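Local coordinates for protein glycoside Hydrolase (Bacteroides uniformis, PDB 5TA0) that binds the agarose oligosaccharide neoagarooctaose and, as a glycoside hydrolase of an agarose-degrading pathway, probably cleaves agarose chains in a human gut symbiont, at residues A[530-535]-A[547-553]; A[36-40]-A[359-363]; A[68-74]-A[126-130]. All coordinates share one frame; numbering follows the deposited sequence. Where two conformers were deposited one is given.

How the interactions relate
Interactions 1 and 2 lie on the same side of the chain's centre, about 19 Å apart between centres, and share a sheet in which strand 34-37 runs beside and parallel to strand 523-538. Interaction 2 sets the turn after strand 34-37 on a barrel loop, and interaction 1 joins strand 523-538 to strand 545-549 of another sheet. Interaction 3 belongs to the periphery of the barrel, about 48 Å from interaction 1 and 31 Å from interaction 2. Along the chain, 68-74 and 126-130 fall within the long loop closed by interaction 2, and interaction 1 follows. An early strand is thereby built into the late beta domains, tying them to the barrel.

Interaction 1: A[530-535]-A[547-553]; sequences YYATDY and FNINNVK. With EDO (1,2-ethanediol), chain I.
Swung to the side of its backbone N (chi1 -66°), the ring of Tyr-530 reaches along 547-553 as far as Val-552 and Lys-553, while Ile-549 turns its CG2 branch, lying anti to its own N, onto CB of that tyrosine. The two atoms, CG2 of Ile-549 and CB of Tyr-530, meet at 3.5 Å. Farther out, CA of Val-552 sits over one ring face, 4.0 Å from the centroid and displaced toward the rim, a CH-pi contact. At the far end, the backbone N of Lys-553 donates to OH of Tyr-530 across 3.1 Å, nearly straight at 163°. The same hydroxyl binds a water lying in the ring plane, and this water donates to O of Lys-553, so bond and water bridge together fix where the phenol ends.

The other end of the contact depends more on backbone. N of Thr-533 donates to O of Asn-548 at 3.0 Å, and CA of Ala-532 makes a 3.2 Å C-H...O approach to that same oxygen. A water also donates to it while linking O of Tyr-531 with N of Asn-550; two further waters join OG1 of Thr-533 to the backbone N and side-chain OD1 of Asn-548. Next to these waters, CB of Ala-532 packs on CG1 of Ile-549 at 4.0 Å, and the rim of the Phe-547 ring receives O of Asp-534, 3.8 Å from CD2. Strand 523-538 bonds onward to strand 631-642, whereas strand 545-549 pairs with 619-624. The chain leaves strand 523-538, turns back through a short connection and enters strand 545-549 of another sheet; apolar contacts between the two, with a single backbone-to-backbone hydrogen bond and several waters at the edge, are consistent with a beta-sandwich arrangement.

Interaction 2: A[36-40]-A[359-363]; sequences KLGDV and ERTDN. With SO4 (sulfate ion), chain D.
An aspartate carboxylate pressed against a leucine, with no polar bond between the two segments, is what sets this contact apart. CG of Asp-362 is held between its own backbone N and carbonyl carbon (chi1 60°), which lays the acid group across the branched end of Leu-37 at about a right angle. OD1 comes within 3.3 Å of the leucine's CD2, and OD2 lies 3.8 Å from its other methyl, CD1. CD2 also rests 3.3 Å from O of Glu-359, so one methyl group touches a carboxylate oxygen and a backbone carbonyl oxygen, in directions roughly perpendicular to each other. Beside it, CG1 of Val-40 meets CG2 of Thr-361 at 3.5 Å, tighter than usual for two carbons, and the second valine branch, CG2, lies against CA of Asp-362 at 3.9 Å.

Leu-37 and Val-40 face the same way because they are the two ends of a type II' beta turn, closed by reciprocal backbone bonds, with Gly-38 taking the positive phi of 62° that this turn asks for. The turn follows strand 34-37, at the outer edge of a five-stranded sheet of the beta domains. Its partner is the loop between helix 340-358 and strand 364-369, the last strand of the barrel's parallel sheet, so the contact joins barrel to beta domain by van der Waals contact.

The charged side chains at this junction have their partners elsewhere. Arg-360 turns away to form salt bridges with Glu-301, Asp-305 and Glu-308 of helix 298-315, and Glu-359 pairs with Arg-592. On the far side of the turn, in one of its two conformers, Lys-36 donates from NZ to O4 of a sulfate at 2.7 Å; Lys-34 and Thr-524 also hold this ion, which probably came from the crystallisation liquor.

Interaction 3: A[68-74]-A[126-130]; sequences DLRDDLI and KVHPY. With EDO (1,2-ethanediol), chain B.
Asp-68 and Tyr-130 come from opposite directions, the carboxylate plane turned 74° from the ring, with OD1 of the aspartate stopping 4.1 Å from the tyrosine OH; a water that donates to the other oxygen, OD2, also bonds to OH. This aspartate is the N-cap of helix 69-76: OD1 accepts from N of Asp-71 at 3.1 Å, the donor standing well above the carboxylate plane.

Arg-70 carries most of the packing. With CG beside its backbone N (chi1 -70°) and the chain extended as far as NE, it runs over one face of the Tyr-130 ring; CB lies 3.6 Å from CZ, and CD makes a CH-pi contact 4.0 Å from the ring centroid. The guanidinium, its plane 42° from that of the ring, lies against Val-127, whose CG1 covers one face, 3.5 Å from NH2. Asp-71 sends OD1 to a second water, which also reaches OH of Tyr-130 and an ethanediol molecule; OD2 pairs with Arg-75. A turn later, Ile-74, in one of its two conformers, sets CG2 at the ring edge, 3.9 Å from CD1.

The ring is thus sandwiched, arginine methylenes on one face and the ethanediol, probably from the crystallisation liquor, on the other. Two carboxylates reaching the phenol through water would probably favour its neutral form, and the arginine is used twice: its methylenes pack on the ring while its guanidinium is bonded through NE to O of Ile-55 and through NH1 to Asp-61.

Interaction 1: A[530-535]-A[547-553]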
loop_
_atom_site.group_PDB
_atom_site.type_symbol
_atom_site.label_atom_id
_atom_site.label_comp_id
_atom_site.label_asym_id
_atom_site.label_seq_id
_atom_site.Cartn_x
_atom_site.Cartn_y
_atom_site.Cartn_z
ATOM N N TYR A 530 5.699 -4.744 -19.134
ATOM C CA TYR A 530 6.188 -3.854 -20.183
ATOM C C TYR A 530 5.273 -2.650 -20.322
ATOM O O TYR A 530 4.058 -2.769 -20.164
ATOM C CB TYR A 530 6.305 -4.598 -21.505
ATOM C CG TYR A 530 7.351 -5.675 -21.518
ATOM C CD1 TYR A 530 8.670 -5.391 -21.844
ATOM C CD2 TYR A 530 7.029 -6.988 -21.208
ATOM C CE1 TYR A 530 9.651 -6.377 -21.833
ATOM C CE2 TYR A 530 8.004 -7.988 -21.230
ATOM C CZ TYR A 530 9.307 -7.675 -21.524
ATOM O OH TYR A 530 10.272 -8.666 -21.557
ATOM N N TYR A 531 5.878 -1.506 -20.620
ATOM C CA TYR A 531 5.164 -0.239 -20.713
ATOM C C TYR A 531 5.110 0.227 -22.158
ATOM O O TYR A 531 5.949 -0.147 -22.965
ATOM C CB TYR A 531 5.856 0.794 -19.814
ATOM C CG TYR A 531 5.823 0.349 -18.379
ATOM C CD1 TYR A 531 4.740 0.649 -17.567
ATOM C CD2 TYR A 531 6.836 -0.433 -17.861
ATOM C CE1 TYR A 531 4.664 0.173 -16.255
ATOM C CE2 TYR A 531 6.790 -0.897 -16.550
ATOM C CZ TYR A 531 5.699 -0.578 -15.757
ATOM O OH TYR A 531 5.615 -1.070 -14.457
ATOM N N ALA A 532 4.116 1.027 -22.475
ATOM C CA ALA A 532 3.974 1.606 -23.816
ATOM C C ALA A 532 4.867 2.833 -23.978
ATOM O O ALA A 532 5.395 3.414 -23.018
ATOM C CB ALA A 532 2.528 1.973 -24.067
ATOM N N THR A 533 5.025 3.271 -25.225
ATOM C CA THR A 533 5.802 4.450 -25.509
ATOM C C THR A 533 5.109 5.756 -25.142
ATOM O O THR A 533 5.762 6.765 -25.025
ATOM C CB THR A 533 6.194 4.549 -26.991
ATOM O OG1 THR A 533 5.010 4.627 -27.793
ATOM C CG2 THR A 533 7.016 3.315 -27.431
ATOM N N ASP A 534 3.789 5.728 -24.975
ATOM C CA ASP A 534 3.014 6.931 -24.690
ATOM C C ASP A 534 1.826 6.546 -23.810
ATOM O O ASP A 534 1.615 5.372 -23.525
ATOM C CB ASP A 534 2.537 7.558 -26.018
ATOM C CG ASP A 534 2.319 9.049 -25.945
ATOM O OD1 ASP A 534 2.260 9.640 -24.849
ATOM O OD2 ASP A 534 2.218 9.645 -27.051
ATOM N N TYR A 535 1.030 7.535 -23.416
ATOM C CA TYR A 535 -0.049 7.325 -22.469
ATOM C C TYR A 535 -1.085 8.448 -22.600
ATOM O O TYR A 535 -0.882 9.379 -23.382
ATOM C CB TYR A 535 0.536 7.230 -21.037
ATOM C CG TYR A 535 0.689 8.542 -20.302
ATOM C CD1 TYR A 535 0.237 8.683 -18.980
ATOM C CD2 TYR A 535 1.284 9.650 -20.918
ATOM C CE1 TYR A 535 0.342 9.904 -18.319
ATOM C CE2 TYR A 535 1.411 10.862 -20.258
ATOM C CZ TYR A 535 0.929 10.982 -18.947
ATOM O OH TYR A 535 1.039 12.200 -18.293
ATOM N N PHE A 547 -1.187 2.236 -29.519
ATOM C CA PHE A 547 -0.116 2.176 -28.520
ATOM C C PHE A 547 0.903 1.139 -28.961
ATOM O O PHE A 547 0.561 0.160 -29.648
ATOM C CB PHE A 547 -0.669 1.781 -27.152
ATOM C CG PHE A 547 -1.560 2.818 -26.551
ATOM C CD1 PHE A 547 -2.904 2.881 -26.899
ATOM C CD2 PHE A 547 -1.063 3.762 -25.663
ATOM C CE1 PHE A 547 -3.737 3.855 -26.365
ATOM C CE2 PHE A 547 -1.902 4.732 -25.125
ATOM C CZ PHE A 547 -3.229 4.784 -25.483
ATOM N N ASN A 548 2.148 1.354 -28.576
ATOM C CA ASN A 548 3.249 0.468 -28.924
ATOM C C ASN A 548 3.972 -0.001 -27.678
ATOM O O ASN A 548 4.371 0.825 -26.861
ATOM C CB ASN A 548 4.238 1.200 -29.826
ATOM C CG ASN A 548 3.637 1.574 -31.159
ATOM O OD1 ASN A 548 3.247 2.720 -31.372
ATOM N ND2 ASN A 548 3.513 0.606 -32.030
ATOM N N ILE A 549 4.159 -1.320 -27.560
ATOM C CA ILE A 549 4.880 -1.934 -26.446
ATOM C C ILE A 549 5.989 -2.759 -27.072
ATOM O O ILE A 549 5.717 -3.793 -27.709
ATOM C CB ILE A 549 3.964 -2.776 -25.549
ATOM C CG1 ILE A 549 2.853 -1.907 -24.938
ATOM C CG2 ILE A 549 4.783 -3.449 -24.446
ATOM C CD1 ILE A 549 1.909 -2.632 -24.003
ATOM N N ASN A 550 7.227 -2.321 -26.864
ATOM C CA ASN A 550 8.389 -2.832 -27.586
ATOM C C ASN A 550 9.447 -3.490 -26.707
ATOM O O ASN A 550 9.450 -3.343 -25.484
ATOM C CB ASN A 550 9.011 -1.665 -28.374
ATOM C CG ASN A 550 8.063 -1.062 -29.393
ATOM O OD1 ASN A 550 7.211 -1.748 -29.964
ATOM N ND2 ASN A 550 8.205 0.256 -29.615
ATOM N N ASN A 551 10.375 -4.218 -27.341
ATOM C CA ASN A 551 11.425 -4.995 -26.684
ATOM C C ASN A 551 10.875 -6.067 -25.725
ATOM O O ASN A 551 11.487 -6.370 -24.711
ATOM C CB ASN A 551 12.450 -4.082 -25.967
ATOM C CG ASN A 551 13.748 -3.869 -26.748
ATOM O OD1 ASN A 551 14.203 -4.704 -27.567
ATOM N ND2 ASN A 551 14.408 -2.771 -26.432
ATOM N N VAL A 552 9.720 -6.638 -26.075
ATOM C CA VAL A 552 9.125 -7.713 -25.289
ATOM C C VAL A 552 9.883 -9.007 -25.562
ATOM O O VAL A 552 10.089 -9.384 -26.705
ATOM C CB VAL A 552 7.640 -7.894 -25.640
ATOM C CG1 VAL A 552 7.051 -9.145 -24.980
ATOM C CG2 VAL A 552 6.848 -6.638 -25.265
ATOM N N LYS A 553 10.310 -9.660 -24.497
ATOM C CA LYS A 553 11.063 -10.900 -24.604
ATOM C C LYS A 553 10.105 -12.079 -24.484
ATOM O O LYS A 553 9.387 -12.217 -23.500
ATOM C CB LYS A 553 12.160 -10.933 -23.537
ATOM C CG LYS A 553 13.041 -9.682 -23.480
ATOM C CD LYS A 553 13.703 -9.252 -24.800
ATOM C CE LYS A 553 14.493 -10.387 -25.463
ATOM N NZ LYS A 553 15.415 -9.977 -26.568
HETATM C C1 EDO I . 9.510 6.923 -24.213
HETATM O O1 EDO I . 8.307 6.495 -23.579
HETATM C C2 EDO I . 10.258 5.699 -24.698
HETATM O O2 EDO I . 9.374 4.839 -25.416
HETATM O O HOH W 1 9.420 -11.104 -20.912
HETATM O O HOH W 2 7.229 0.228 -25.469
HETATM O O HOH W 3 2.448 3.905 -27.193
HETATM O O HOH W 4 5.649 4.613 -30.545
#

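Interaction 2: A[36-40]-A[359-363]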
loop_
_atom_site.group_PDB
_atom_site.type_symbol
_atom_site.label_atom_id
_atom_site.label_comp_id
_atom_site.label_asym_id
_atom_site.label_seq_id
_atom_site.Cartn_x
_atom_site.Cartn_y
_atom_site.Cartn_z
ATOM N N LYS A 36 8.493 -15.852 -10.314
ATOM C CA LYS A 36 9.556 -14.856 -10.171
ATOM C C LYS A 36 9.088 -13.544 -10.783
ATOM O O LYS A 36 8.458 -13.537 -11.845
ATOM C CB LYS A 36 10.829 -15.333 -10.888
ATOM C CG LYS A 36 12.037 -14.436 -10.668
ATOM C CD LYS A 36 13.341 -15.111 -11.071
ATOM C CE LYS A 36 13.341 -15.440 -12.549
ATOM N NZ LYS A 36 14.700 -15.876 -12.954
ATOM N N LEU A 37 9.409 -12.444 -10.118
ATOM C CA LEU A 37 9.062 -11.102 -10.610
ATOM C C LEU A 37 10.242 -10.223 -10.305
ATOM O O LEU A 37 10.540 -9.956 -9.153
ATOM C CB LEU A 37 7.782 -10.626 -9.930
ATOM C CG LEU A 37 7.271 -9.231 -10.278
ATOM C CD1 LEU A 37 7.020 -9.034 -11.767
ATOM C CD2 LEU A 37 6.010 -8.912 -9.488
ATOM N N GLY A 38 10.975 -9.809 -11.338
ATOM C CA GLY A 38 12.267 -9.162 -11.121
ATOM C C GLY A 38 13.188 -10.144 -10.425
ATOM O O GLY A 38 13.283 -11.304 -10.828
ATOM N N ASP A 39 13.820 -9.707 -9.338
ATOM C CA ASP A 39 14.613 -10.610 -8.485
ATOM C C ASP A 39 13.835 -11.047 -7.238
ATOM O O ASP A 39 14.423 -11.577 -6.296
ATOM C CB ASP A 39 15.982 -9.998 -8.117
ATOM C CG ASP A 39 15.859 -8.698 -7.365
ATOM O OD1 ASP A 39 14.772 -8.427 -6.806
ATOM O OD2 ASP A 39 16.850 -7.932 -7.311
ATOM N N VAL A 40 12.527 -10.846 -7.223
ATOM C CA VAL A 40 11.726 -11.251 -6.068
ATOM C C VAL A 40 11.091 -12.596 -6.319
ATOM O O VAL A 40 10.346 -12.792 -7.283
ATOM C CB VAL A 40 10.613 -10.243 -5.729
ATOM C CG1 VAL A 40 9.864 -10.718 -4.484
ATOM C CG2 VAL A 40 11.187 -8.861 -5.494
ATOM N N GLU A 359 1.217 -8.519 -5.755
ATOM C CA GLU A 359 1.388 -8.698 -7.196
ATOM C C GLU A 359 2.446 -7.795 -7.792
ATOM O O GLU A 359 2.863 -8.071 -8.912
ATOM C CB GLU A 359 0.107 -8.442 -7.971
ATOM C CG GLU A 359 -0.993 -9.409 -7.705
ATOM C CD GLU A 359 -2.250 -9.061 -8.461
ATOM O OE1 GLU A 359 -2.167 -8.736 -9.668
ATOM O OE2 GLU A 359 -3.305 -9.131 -7.834
ATOM N N ARG A 360 2.815 -6.699 -7.103
ATOM C CA ARG A 360 3.856 -5.757 -7.569
ATOM C C ARG A 360 5.009 -5.664 -6.656
ATOM O O ARG A 360 5.636 -4.609 -6.514
ATOM C CB ARG A 360 3.319 -4.326 -7.581
ATOM C CG ARG A 360 2.152 -4.183 -8.420
ATOM C CD ARG A 360 1.787 -2.716 -8.581
ATOM N NE ARG A 360 0.552 -2.742 -9.295
ATOM C CZ ARG A 360 0.236 -2.038 -10.376
ATOM N NH1 ARG A 360 1.066 -1.137 -10.904
ATOM N NH2 ARG A 360 -0.970 -2.218 -10.899
ATOM N N THR A 361 5.321 -6.760 -5.988
ATOM C CA THR A 361 6.297 -6.751 -4.960
ATOM C C THR A 361 7.665 -6.221 -5.421
ATOM O O THR A 361 8.389 -5.618 -4.635
ATOM C CB THR A 361 6.381 -8.144 -4.288
ATOM O OG1 THR A 361 7.279 -8.098 -3.184
ATOM C CG2 THR A 361 6.814 -9.237 -5.267
ATOM N N ASP A 362 8.024 -6.434 -6.681
ATOM C CA ASP A 362 9.295 -5.906 -7.184
ATOM C C ASP A 362 9.388 -4.370 -7.156
ATOM O O ASP A 362 10.478 -3.871 -7.012
ATOM C CB ASP A 362 9.569 -6.405 -8.615
ATOM C CG ASP A 362 8.511 -5.993 -9.621
ATOM O OD1 ASP A 362 7.320 -5.890 -9.271
ATOM O OD2 ASP A 362 8.894 -5.825 -10.797
ATOM N N ASN A 363 8.271 -3.679 -7.312
ATOM C CA ASN A 363 8.235 -2.200 -7.332
ATOM C C ASN A 363 7.515 -1.590 -6.142
ATOM O O ASN A 363 7.136 -0.400 -6.182
ATOM C CB ASN A 363 7.575 -1.724 -8.622
ATOM C CG ASN A 363 8.443 -1.969 -9.841
ATOM O OD1 ASN A 363 9.656 -1.753 -9.809
ATOM N ND2 ASN A 363 7.818 -2.372 -10.920
HETATM S S SO4 D . 15.396 -19.583 -12.120
HETATM O O1 SO4 D . 16.632 -20.371 -12.046
HETATM O O2 SO4 D . 14.692 -19.871 -13.376
HETATM O O3 SO4 D . 14.511 -20.035 -11.044
HETATM O O4 SO4 D . 15.793 -18.195 -12.003
#

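Interaction 3: A[68-74]-A[126-130]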
loop_
_atom_site.group_PDB
_atom_site.type_symbol
_atom_site.label_atom_id
_atom_site.label_comp_id
_atom_site.label_asym_id
_atom_site.label_seq_id
_atom_site.Cartn_x
_atom_site.Cartn_y
_atom_site.Cartn_z
ATOM N N ASP A 68 3.223 -9.050 28.834
ATOM C CA ASP A 68 4.277 -8.858 27.826
ATOM C C ASP A 68 3.626 -8.841 26.443
ATOM O O ASP A 68 3.605 -9.834 25.717
ATOM C CB ASP A 68 5.383 -9.909 27.927
ATOM C CG ASP A 68 6.601 -9.559 27.079
ATOM O OD1 ASP A 68 6.510 -8.652 26.222
ATOM O OD2 ASP A 68 7.667 -10.193 27.256
ATOM N N LEU A 69 3.114 -7.667 26.093
ATOM C CA LEU A 69 2.375 -7.505 24.859
ATOM C C LEU A 69 3.284 -7.537 23.616
ATOM O O LEU A 69 2.880 -8.049 22.574
ATOM C CB LEU A 69 1.539 -6.237 24.890
ATOM C CG LEU A 69 0.601 -6.037 23.698
ATOM C CD1 LEU A 69 -0.481 -7.110 23.624
ATOM C CD2 LEU A 69 -0.025 -4.661 23.790
ATOM N N ARG A 70 4.506 -7.012 23.721
ATOM C CA ARG A 70 5.465 -7.159 22.606
ATOM C C ARG A 70 5.697 -8.628 22.249
ATOM O O ARG A 70 5.770 -8.996 21.081
ATOM C CB ARG A 70 6.807 -6.522 22.902
ATOM C CG ARG A 70 6.808 -5.023 22.957
ATOM C CD ARG A 70 8.224 -4.489 23.167
ATOM N NE ARG A 70 8.205 -3.054 23.452
ATOM C CZ ARG A 70 7.917 -2.497 24.620
ATOM N NH1 ARG A 70 7.643 -3.265 25.677
ATOM N NH2 ARG A 70 7.903 -1.173 24.752
ATOM N N ASP A 71 5.867 -9.485 23.263
ATOM C CA ASP A 71 6.103 -10.893 22.985
ATOM C C ASP A 71 4.926 -11.545 22.270
ATOM O O ASP A 71 5.104 -12.419 21.415
ATOM C CB ASP A 71 6.416 -11.661 24.270
ATOM C CG ASP A 71 6.796 -13.103 23.997
ATOM O OD1 ASP A 71 7.824 -13.327 23.346
ATOM O OD2 ASP A 71 6.013 -14.000 24.351
ATOM N N ASP A 72 3.725 -11.128 22.629
ATOM C CA ASP A 72 2.536 -11.697 22.012
ATOM C C ASP A 72 2.337 -11.174 20.579
ATOM O O ASP A 72 2.240 -11.943 19.616
ATOM C CB ASP A 72 1.302 -11.445 22.874
ATOM C CG ASP A 72 0.150 -12.377 22.517
ATOM O OD1 ASP A 72 -0.790 -11.947 21.812
ATOM O OD2 ASP A 72 0.178 -13.564 22.925
ATOM N N LEU A 73 2.343 -9.865 20.414
ATOM C CA LEU A 73 2.012 -9.303 19.112
ATOM C C LEU A 73 3.179 -9.352 18.139
ATOM O O LEU A 73 3.024 -9.821 17.002
ATOM C CB LEU A 73 1.510 -7.880 19.279
ATOM C CG LEU A 73 1.022 -7.153 18.025
ATOM C CD1 LEU A 73 0.120 -7.982 17.121
ATOM C CD2 LEU A 73 0.338 -5.845 18.442
ATOM N N ILE A 74 4.336 -8.851 18.548
ATOM C CA ILE A 74 5.483 -8.812 17.638
ATOM C C ILE A 74 6.102 -10.215 17.475
ATOM O O ILE A 74 6.220 -10.716 16.351
ATOM C CB ILE A 74 6.541 -7.775 18.077
ATOM C CG1 ILE A 74 5.986 -6.352 17.972
ATOM C CG2 ILE A 74 7.800 -7.911 17.229
ATOM C CD1 ILE A 74 6.874 -5.302 18.616
ATOM N N LYS A 126 14.754 -2.782 27.516
ATOM C CA LYS A 126 13.776 -3.834 27.243
ATOM C C LYS A 126 13.337 -3.855 25.777
ATOM O O LYS A 126 12.920 -4.885 25.282
ATOM C CB LYS A 126 12.543 -3.723 28.158
ATOM C CG LYS A 126 11.670 -2.508 27.899
ATOM C CD LYS A 126 10.569 -2.379 28.935
ATOM C CE LYS A 126 9.701 -1.153 28.700
ATOM N NZ LYS A 126 10.355 0.143 29.027
ATOM N N VAL A 127 13.449 -2.730 25.075
ATOM C CA VAL A 127 13.002 -2.705 23.694
ATOM C C VAL A 127 14.115 -3.075 22.719
ATOM O O VAL A 127 13.833 -3.423 21.585
ATOM C CB VAL A 127 12.380 -1.351 23.290
ATOM C CG1 VAL A 127 11.366 -0.866 24.323
ATOM C CG2 VAL A 127 13.435 -0.297 22.948
ATOM N N HIS A 128 15.391 -3.017 23.132
ATOM C CA HIS A 128 16.479 -3.199 22.178
ATOM C C HIS A 128 16.454 -4.548 21.426
ATOM O O HIS A 128 16.741 -4.589 20.237
ATOM C CB HIS A 128 17.839 -2.974 22.838
ATOM C CG HIS A 128 18.002 -1.590 23.390
ATOM N ND1 HIS A 128 19.000 -1.254 24.276
ATOM C CD2 HIS A 128 17.271 -0.461 23.214
ATOM C CE1 HIS A 128 18.885 0.015 24.618
ATOM N NE2 HIS A 128 17.838 0.523 23.989
ATOM N N PRO A 129 16.057 -5.652 22.112
ATOM C CA PRO A 129 15.967 -6.936 21.403
ATOM C C PRO A 129 14.917 -6.986 20.288
ATOM O O PRO A 129 14.953 -7.916 19.487
ATOM C CB PRO A 129 15.638 -7.932 22.521
ATOM C CG PRO A 129 16.214 -7.311 23.748
ATOM C CD PRO A 129 15.900 -5.847 23.572
ATOM N N TYR A 130 14.008 -6.009 20.245
ATOM C CA TYR A 130 12.992 -5.957 19.195
ATOM C C TYR A 130 13.402 -5.116 17.994
ATOM O O TYR A 130 12.624 -5.002 17.049
ATOM C CB TYR A 130 11.671 -5.458 19.775
ATOM C CG TYR A 130 11.055 -6.451 20.727
ATOM C CD1 TYR A 130 10.211 -7.439 20.257
ATOM C CD2 TYR A 130 11.297 -6.393 22.097
ATOM C CE1 TYR A 130 9.628 -8.350 21.118
ATOM C CE2 TYR A 130 10.731 -7.317 22.967
ATOM C CZ TYR A 130 9.893 -8.285 22.462
ATOM O OH TYR A 130 9.291 -9.220 23.308
HETATM C C1 EDO B . 11.752 -11.244 20.664
HETATM O O1 EDO B . 11.914 -12.490 21.341
HETATM C C2 EDO B . 12.890 -10.331 21.065
HETATM O O2 EDO B . 13.996 -10.631 20.215
HETATM O O HOH W 5 9.778 -9.502 25.773
HETATM O O HOH W 6 9.910 -11.795 22.983
#